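Local coordinates for serine proteinase inhibitor A (PDB 3E8L), which belongs to the leguminous Kunitz-type inhibitors and probably blocks trypsin and chymotrypsin simultaneously through two reactive sites, and kallikrein weakly, at residues Gly25-Tyr30 and Ser88-Val93; Gly41-Leu46 and Thr168-Gly173. The protein carries 2 engineered substitutions. All blocks are in the same frame, centred on the assembly; numbering follows the deposited sequence.

Contact 1 of 2, residues Gly25-Tyr30 and Ser88-Val93; sequences GNYPLY and SFSMPV
A small, partly buried patch of van der Waals packing joins the loop that leads into strand 30-34 to the turn between strands 84-89 and 92-94. Both methyls of Leu-29 lie against the side chain of Ser-90: CD2 comes within 3.7 Å of Ser-90 CB, and Leu-29 CD1 reaches to 3.9 Å from Ser-90 OG. The hydroxyl swings anti to the Ser-90 backbone N (chi1 -171°), which places Ser-90 OG at the edge of the Tyr-27 ring, near the ring plane and 4.2 Å from Tyr-27 CE2, a looser touch. In this beta-trefoil Leu-29 also bonds through its backbone to Phe-184, and Ser-90 to Pro-66. With an alanine at Leu-29, which lacks both methyls, the Ser-90 side chain would probably lose its closest neighbour across the contact and a gap would open between the two segments. Both segments also meet the chain of another protein: Gly-25 O and Tyr-27 N hydrogen-bond to polar side chains there, while Pro-92 and Val-93 join a strand of that chain in an antiparallel ladder, so the sheet runs on across the interface.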
ATOM      1  N   GLY A  25      -2.278 -11.738 -14.254  1.00 37.12           N
ATOM      2  CA  GLY A  25      -3.377 -12.364 -14.955  1.00 37.89           C
ATOM      3  C   GLY A  25      -4.681 -12.099 -14.241  1.00 38.95           C
ATOM      4  O   GLY A  25      -4.828 -11.101 -13.541  1.00 39.28           O
ATOM      5  N   ASN A  26      -5.633 -13.001 -14.425  1.00 39.34           N
ATOM      6  CA  ASN A  26      -6.881 -12.941 -13.695  1.00 39.20           C
ATOM      7  C   ASN A  26      -6.621 -13.401 -12.277  1.00 39.02           C
ATOM      8  O   ASN A  26      -6.465 -14.588 -12.013  1.00 39.53           O
ATOM      9  CB  ASN A  26      -7.935 -13.817 -14.369  1.00 39.61           C
ATOM     10  CG  ASN A  26      -8.442 -13.218 -15.664  1.00 40.52           C
ATOM     11  OD1 ASN A  26      -9.182 -12.236 -15.658  1.00 41.27           O
ATOM     12  ND2 ASN A  26      -8.049 -13.810 -16.783  1.00 40.79           N
ATOM     13  N   TYR A  27      -6.554 -12.439 -11.369  1.00 38.27           N
ATOM     14  CA  TYR A  27      -6.212 -12.699  -9.994  1.00 36.93           C
ATOM     15  C   TYR A  27      -7.352 -13.353  -9.228  1.00 35.08           C
ATOM     16  O   TYR A  27      -8.515 -13.096  -9.510  1.00 34.14           O
ATOM     17  CB  TYR A  27      -5.772 -11.405  -9.282  1.00 38.25           C
ATOM     18  CG  TYR A  27      -6.551 -10.116  -9.557  1.00 39.69           C
ATOM     19  CD1 TYR A  27      -5.895  -8.996 -10.098  1.00 41.70           C
ATOM     20  CD2 TYR A  27      -7.912  -9.987  -9.227  1.00 41.26           C
ATOM     21  CE1 TYR A  27      -6.569  -7.786 -10.329  1.00 41.95           C
ATOM     22  CE2 TYR A  27      -8.608  -8.774  -9.468  1.00 42.44           C
ATOM     23  CZ  TYR A  27      -7.919  -7.681 -10.022  1.00 42.83           C
ATOM     24  OH  TYR A  27      -8.556  -6.488 -10.281  1.00 42.82           O
ATOM     25  N   PRO A  28      -7.002 -14.180  -8.229  1.00 33.35           N
ATOM     26  CA  PRO A  28      -7.966 -14.879  -7.392  1.00 32.14           C
ATOM     27  C   PRO A  28      -8.644 -13.906  -6.429  1.00 31.13           C
ATOM     28  O   PRO A  28      -8.020 -12.941  -5.967  1.00 30.76           O
ATOM     29  CB  PRO A  28      -7.096 -15.880  -6.622  1.00 32.32           C
ATOM     30  CG  PRO A  28      -5.707 -15.783  -7.255  1.00 32.24           C
ATOM     31  CD  PRO A  28      -5.622 -14.426  -7.782  1.00 32.73           C
ATOM     32  N   LEU A  29      -9.918 -14.149  -6.143  1.00 29.76           N
ATOM     33  CA  LEU A  29     -10.698 -13.210  -5.369  1.00 28.16           C
ATOM     34  C   LEU A  29     -11.399 -13.907  -4.241  1.00 27.81           C
ATOM     35  O   LEU A  29     -11.812 -15.061  -4.368  1.00 27.36           O
ATOM     36  CB  LEU A  29     -11.717 -12.494  -6.249  1.00 28.12           C
ATOM     37  CG  LEU A  29     -11.226 -11.519  -7.314  1.00 26.30           C
ATOM     38  CD1 LEU A  29     -12.391 -11.107  -8.216  1.00 25.31           C
ATOM     39  CD2 LEU A  29     -10.579 -10.307  -6.670  1.00 24.51           C
ATOM     40  N   TYR A  30     -11.496 -13.192  -3.122  1.00 27.53           N
ATOM     41  CA  TYR A  30     -12.137 -13.678  -1.901  1.00 26.89           C
ATOM     42  C   TYR A  30     -13.003 -12.573  -1.327  1.00 26.58           C
ATOM     43  O   TYR A  30     -12.641 -11.412  -1.389  1.00 26.86           O
ATOM     44  CB  TYR A  30     -11.077 -14.106  -0.871  1.00 26.77           C
ATOM     45  CG  TYR A  30     -10.173 -15.200  -1.408  1.00 26.04           C
ATOM     46  CD1 TYR A  30      -9.093 -14.894  -2.227  1.00 23.78           C
ATOM     47  CD2 TYR A  30     -10.434 -16.533  -1.140  1.00 25.55           C
ATOM     48  CE1 TYR A  30      -8.297 -15.880  -2.746  1.00 25.50           C
ATOM     49  CE2 TYR A  30      -9.622 -17.537  -1.647  1.00 25.65           C
ATOM     50  CZ  TYR A  30      -8.559 -17.208  -2.449  1.00 25.06           C
ATOM     51  OH  TYR A  30      -7.766 -18.205  -2.966  1.00 23.36           O
ATOM     52  N   SER A  88      -7.233  -5.244  -1.633  1.00 26.92           N
ATOM     53  CA  SER A  88      -7.848  -4.392  -2.648  1.00 26.01           C
ATOM     54  C   SER A  88      -9.187  -4.963  -3.083  1.00 26.12           C
ATOM     55  O   SER A  88      -9.280  -6.113  -3.510  1.00 26.07           O
ATOM     56  CB  SER A  88      -6.927  -4.238  -3.855  1.00 26.23           C
ATOM     57  OG  SER A  88      -5.761  -3.480  -3.535  1.00 25.44           O
ATOM     58  N   PHE A  89     -10.228  -4.165  -2.950  1.00 25.51           N
ATOM     59  CA  PHE A  89     -11.522  -4.566  -3.415  1.00 26.02           C
ATOM     60  C   PHE A  89     -11.573  -4.641  -4.937  1.00 26.75           C
ATOM     61  O   PHE A  89     -10.986  -3.817  -5.635  1.00 26.18           O
ATOM     62  CB  PHE A  89     -12.587  -3.584  -2.935  1.00 26.14           C
ATOM     63  CG  PHE A  89     -12.973  -3.748  -1.487  1.00 25.29           C
ATOM     64  CD1 PHE A  89     -13.411  -4.984  -0.996  1.00 25.87           C
ATOM     65  CD2 PHE A  89     -12.935  -2.661  -0.629  1.00 22.87           C
ATOM     66  CE1 PHE A  89     -13.785  -5.129   0.356  1.00 26.52           C
ATOM     67  CE2 PHE A  89     -13.310  -2.785   0.708  1.00 24.55           C
ATOM     68  CZ  PHE A  89     -13.742  -4.011   1.207  1.00 25.31           C
ATOM     69  N   SER A  90     -12.287  -5.640  -5.446  1.00 27.43           N
ATOM     70  CA  SER A  90     -12.523  -5.747  -6.876  1.00 28.23           C
ATOM     71  C   SER A  90     -13.898  -5.172  -7.096  1.00 27.94           C
ATOM     72  O   SER A  90     -14.913  -5.832  -6.853  1.00 28.80           O
ATOM     73  CB  SER A  90     -12.468  -7.205  -7.327  1.00 28.35           C
ATOM     74  OG  SER A  90     -12.499  -7.291  -8.735  1.00 30.78           O
ATOM     75  N   MET A  91     -13.928  -3.911  -7.503  1.00 27.36           N
ATOM     76  CA  MET A  91     -15.185  -3.166  -7.595  1.00 26.12           C
ATOM     77  C   MET A  91     -15.062  -2.116  -8.682  1.00 25.15           C
ATOM     78  O   MET A  91     -13.966  -1.620  -8.933  1.00 24.87           O
ATOM     79  CB  MET A  91     -15.520  -2.523  -6.252  1.00 26.23           C
ATOM     80  CG  MET A  91     -14.452  -1.546  -5.734  1.00 26.57           C
ATOM     81  SD  MET A  91     -14.873  -0.747  -4.180  1.00 28.50           S
ATOM     82  CE  MET A  91     -16.465   0.005  -4.585  1.00 29.76           C
ATOM     83  N   PRO A  92     -16.176  -1.792  -9.354  1.00 24.90           N
ATOM     84  CA  PRO A  92     -16.071  -0.822 -10.442  1.00 24.49           C
ATOM     85  C   PRO A  92     -15.659   0.518  -9.851  1.00 23.92           C
ATOM     86  O   PRO A  92     -16.128   0.878  -8.767  1.00 23.78           O
ATOM     87  CB  PRO A  92     -17.493  -0.760 -10.998  1.00 24.49           C
ATOM     88  CG  PRO A  92     -18.189  -1.969 -10.471  1.00 24.78           C
ATOM     89  CD  PRO A  92     -17.567  -2.229  -9.150  1.00 25.02           C
ATOM     90  N   VAL A  93     -14.785   1.245 -10.547  1.00 23.32           N
ATOM     91  CA  VAL A  93     -14.222   2.474  -9.991  1.00 22.69           C
ATOM     92  C   VAL A  93     -13.774   3.418 -11.108  1.00 22.38           C
ATOM     93  O   VAL A  93     -13.350   2.957 -12.157  1.00 22.39           O
ATOM     94  CB  VAL A  93     -13.063   2.084  -9.039  1.00 22.67           C
ATOM     95  CG1 VAL A  93     -11.733   2.430  -9.612  1.00 22.33           C
ATOM     96  CG2 VAL A  93     -13.272   2.666  -7.671  1.00 23.33           C
TER

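Contact 2 of 2, residues Gly41-Leu46 and Thr168-Gly173; sequences GGLSTL and TLLGIG
Leu-43 lays its CD2 methyl against CD1 of Leu-170, 3.8 Å away, with the two side chains crossing at about a right angle. This is apolar packing inside the beta-trefoil, between strand 43-49 and strand 167-172, which lie far apart in sequence and belong to different sheets. Strand 43-49 bonds to strand 52-57, through Ser-44 with Tyr-56 and Leu-46 with Tyr-54, whereas strand 167-172 forms a hairpin with strand 159-164. The backbones of the two segments stay well separated, the nearest alpha carbons, CA of Leu-46 and CA of Leu-169, being 9.1 Å apart, and four leucines bridge the interval.

The first pair is deeply set. Leu-43 does not aim its CB straight at the other strand; its chi1 of -100°, well off a staggered position, and the bend at CG bring the CD2 branch across. Leu-170, by contrast, points its CB toward segment 41-46, and its CD1 also sits 4.2 Å from Leu-43 CG, so that one methyl bears on both the branch point and one methyl of its partner. Phe-177 touches both leucines and Ile-117 packs on Leu-170, which extends the hydrophobic interior beyond the two strands.

The second pair lies three residues further along strand 43-49. Leu-46 points its CB toward the opposing strand and reaches out with CG anti to the carbonyl carbon. Leu-169 does not aim its CB at segment 41-46, but its CD1 branch reaches Leu-46; Tyr-54, Phe-114 and Val-164 pack on Leu-169 from strands 52-57, 113-119 and 159-164. Here too the side chains are crossed at roughly a right angle, and they meet through a single methyl each, Leu-46 CD1 standing 4.1 Å from Leu-169 CD1.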
ATOM      1  N   GLY A  41     -22.046 -11.524   7.002  1.00 40.84           N
ATOM      2  CA  GLY A  41     -22.336 -10.496   6.028  1.00 38.57           C
ATOM      3  C   GLY A  41     -20.885 -10.310   5.639  1.00 36.62           C
ATOM      4  O   GLY A  41     -19.997 -10.445   6.471  1.00 36.67           O
ATOM      5  N   GLY A  42     -20.637 -10.009   4.376  1.00 34.82           N
ATOM      6  CA  GLY A  42     -19.279  -9.819   3.920  1.00 32.78           C
ATOM      7  C   GLY A  42     -18.826  -8.392   4.110  1.00 31.74           C
ATOM      8  O   GLY A  42     -19.633  -7.479   4.220  1.00 31.98           O
ATOM      9  N   LEU A  43     -17.518  -8.203   4.155  1.00 30.29           N
ATOM     10  CA  LEU A  43     -16.950  -6.883   4.176  1.00 29.00           C
ATOM     11  C   LEU A  43     -17.235  -6.139   2.871  1.00 29.01           C
ATOM     12  O   LEU A  43     -17.273  -6.729   1.787  1.00 28.75           O
ATOM     13  CB  LEU A  43     -15.461  -6.982   4.450  1.00 28.70           C
ATOM     14  CG  LEU A  43     -15.045  -6.705   5.884  1.00 27.34           C
ATOM     15  CD1 LEU A  43     -16.045  -7.226   6.891  1.00 28.67           C
ATOM     16  CD2 LEU A  43     -13.691  -7.299   6.101  1.00 26.09           C
ATOM     17  N   SER A  44     -17.442  -4.832   2.993  1.00 28.76           N
ATOM     18  CA  SER A  44     -17.898  -4.005   1.886  1.00 28.28           C
ATOM     19  C   SER A  44     -17.548  -2.529   2.143  1.00 28.17           C
ATOM     20  O   SER A  44     -16.846  -2.220   3.099  1.00 27.40           O
ATOM     21  CB  SER A  44     -19.406  -4.207   1.694  1.00 27.94           C
ATOM     22  OG  SER A  44     -19.849  -3.595   0.502  1.00 27.43           O
ATOM     23  N   THR A  45     -18.045  -1.632   1.296  1.00 28.72           N
ATOM     24  CA  THR A  45     -17.718  -0.205   1.397  1.00 29.29           C
ATOM     25  C   THR A  45     -18.925   0.680   1.720  1.00 30.16           C
ATOM     26  O   THR A  45     -20.035   0.441   1.225  1.00 29.51           O
ATOM     27  CB  THR A  45     -17.153   0.337   0.080  1.00 29.32           C
ATOM     28  OG1 THR A  45     -18.078   0.043  -0.981  1.00 29.91           O
ATOM     29  CG2 THR A  45     -15.799  -0.247  -0.225  1.00 27.47           C
ATOM     30  N   LEU A  46     -18.677   1.702   2.549  1.00 31.02           N
ATOM     31  CA  LEU A  46     -19.582   2.843   2.745  1.00 31.85           C
ATOM     32  C   LEU A  46     -18.874   4.101   2.292  1.00 32.60           C
ATOM     33  O   LEU A  46     -17.828   4.456   2.850  1.00 33.11           O
ATOM     34  CB  LEU A  46     -19.922   3.046   4.215  1.00 31.39           C
ATOM     35  CG  LEU A  46     -20.965   2.223   4.944  1.00 32.38           C
ATOM     36  CD1 LEU A  46     -21.009   2.687   6.400  1.00 31.91           C
ATOM     37  CD2 LEU A  46     -22.333   2.391   4.275  1.00 33.08           C
ATOM     38  N   THR A 168     -21.754  -1.768  11.374  1.00 25.50           N
ATOM     39  CA  THR A 168     -20.541  -2.294  11.926  1.00 25.13           C
ATOM     40  C   THR A 168     -19.341  -1.934  11.031  1.00 25.50           C
ATOM     41  O   THR A 168     -19.214  -2.423   9.911  1.00 25.89           O
ATOM     42  CB  THR A 168     -20.659  -3.802  12.162  1.00 25.02           C
ATOM     43  OG1 THR A 168     -21.659  -4.047  13.164  1.00 24.48           O
ATOM     44  CG2 THR A 168     -19.329  -4.379  12.637  1.00 24.80           C
ATOM     45  N   LEU A 169     -18.472  -1.064  11.537  1.00 25.24           N
ATOM     46  CA  LEU A 169     -17.297  -0.603  10.802  1.00 25.22           C
ATOM     47  C   LEU A 169     -16.005  -1.146  11.402  1.00 24.99           C
ATOM     48  O   LEU A 169     -15.925  -1.416  12.600  1.00 25.42           O
ATOM     49  CB  LEU A 169     -17.238   0.933  10.804  1.00 24.93           C
ATOM     50  CG  LEU A 169     -18.056   1.704   9.781  1.00 25.25           C
ATOM     51  CD1 LEU A 169     -19.566   1.624  10.087  1.00 25.16           C
ATOM     52  CD2 LEU A 169     -17.559   3.157   9.739  1.00 24.55           C
ATOM     53  N   LEU A 170     -14.987  -1.283  10.573  1.00 24.74           N
ATOM     54  CA  LEU A 170     -13.723  -1.795  11.050  1.00 24.73           C
ATOM     55  C   LEU A 170     -12.809  -0.638  11.376  1.00 25.31           C
ATOM     56  O   LEU A 170     -12.849   0.391  10.696  1.00 26.06           O
ATOM     57  CB  LEU A 170     -13.082  -2.692   9.998  1.00 24.14           C
ATOM     58  CG  LEU A 170     -13.785  -4.000   9.647  1.00 22.66           C
ATOM     59  CD1 LEU A 170     -12.814  -4.861   8.917  1.00 20.77           C
ATOM     60  CD2 LEU A 170     -14.265  -4.703  10.915  1.00 22.99           C
ATOM     61  N   GLY A 171     -11.997  -0.797  12.417  1.00 25.20           N
ATOM     62  CA  GLY A 171     -10.967   0.183  12.747  1.00 24.70           C
ATOM     63  C   GLY A 171      -9.889  -0.451  13.606  1.00 25.03           C
ATOM     64  O   GLY A 171      -9.940  -1.653  13.891  1.00 25.61           O
ATOM     65  N   ILE A 172      -8.887   0.341  13.988  1.00 24.43           N
ATOM     66  CA  ILE A 172      -7.837  -0.106  14.876  1.00 23.81           C
ATOM     67  C   ILE A 172      -8.457  -0.223  16.254  1.00 24.19           C
ATOM     68  O   ILE A 172      -9.130   0.712  16.724  1.00 23.79           O
ATOM     69  CB  ILE A 172      -6.670   0.907  14.908  1.00 23.74           C
ATOM     70  CG1 ILE A 172      -6.081   1.104  13.511  1.00 23.22           C
ATOM     71  CG2 ILE A 172      -5.605   0.526  15.969  1.00 22.97           C
ATOM     72  CD1 ILE A 172      -5.543  -0.168  12.806  1.00 21.36           C
ATOM     73  N   GLY A 173      -8.242  -1.373  16.884  1.00 23.93           N
ATOM     74  CA  GLY A 173      -8.780  -1.652  18.212  1.00 24.19           C
ATOM     75  C   GLY A 173     -10.218  -2.084  18.120  1.00 24.81           C
ATOM     76  O   GLY A 173     -10.588  -2.851  17.240  1.00 25.69           O
TER

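How the contacts relate
The two contacts alternate along the chain, in the order 25-30, 41-46, 88-93 and 168-173, and their centres lie 18 Å apart. Contact 2 sits closer to the middle of the molecule, about 8 Å from the centre of the chain against 13 Å for contact 1. Segments 88-93 and 41-46 meet directly, though through side chains that carry neither contact: Phe-89 packs its CE2 on Thr-45 CG2 at 3.7 Å, and Met-91 CE lies 3.9 Å from Thr-45 OG1. Both segments of contact 1 reach the chain of another protein, whereas those of contact 2 touch no other protein chain of the assembly.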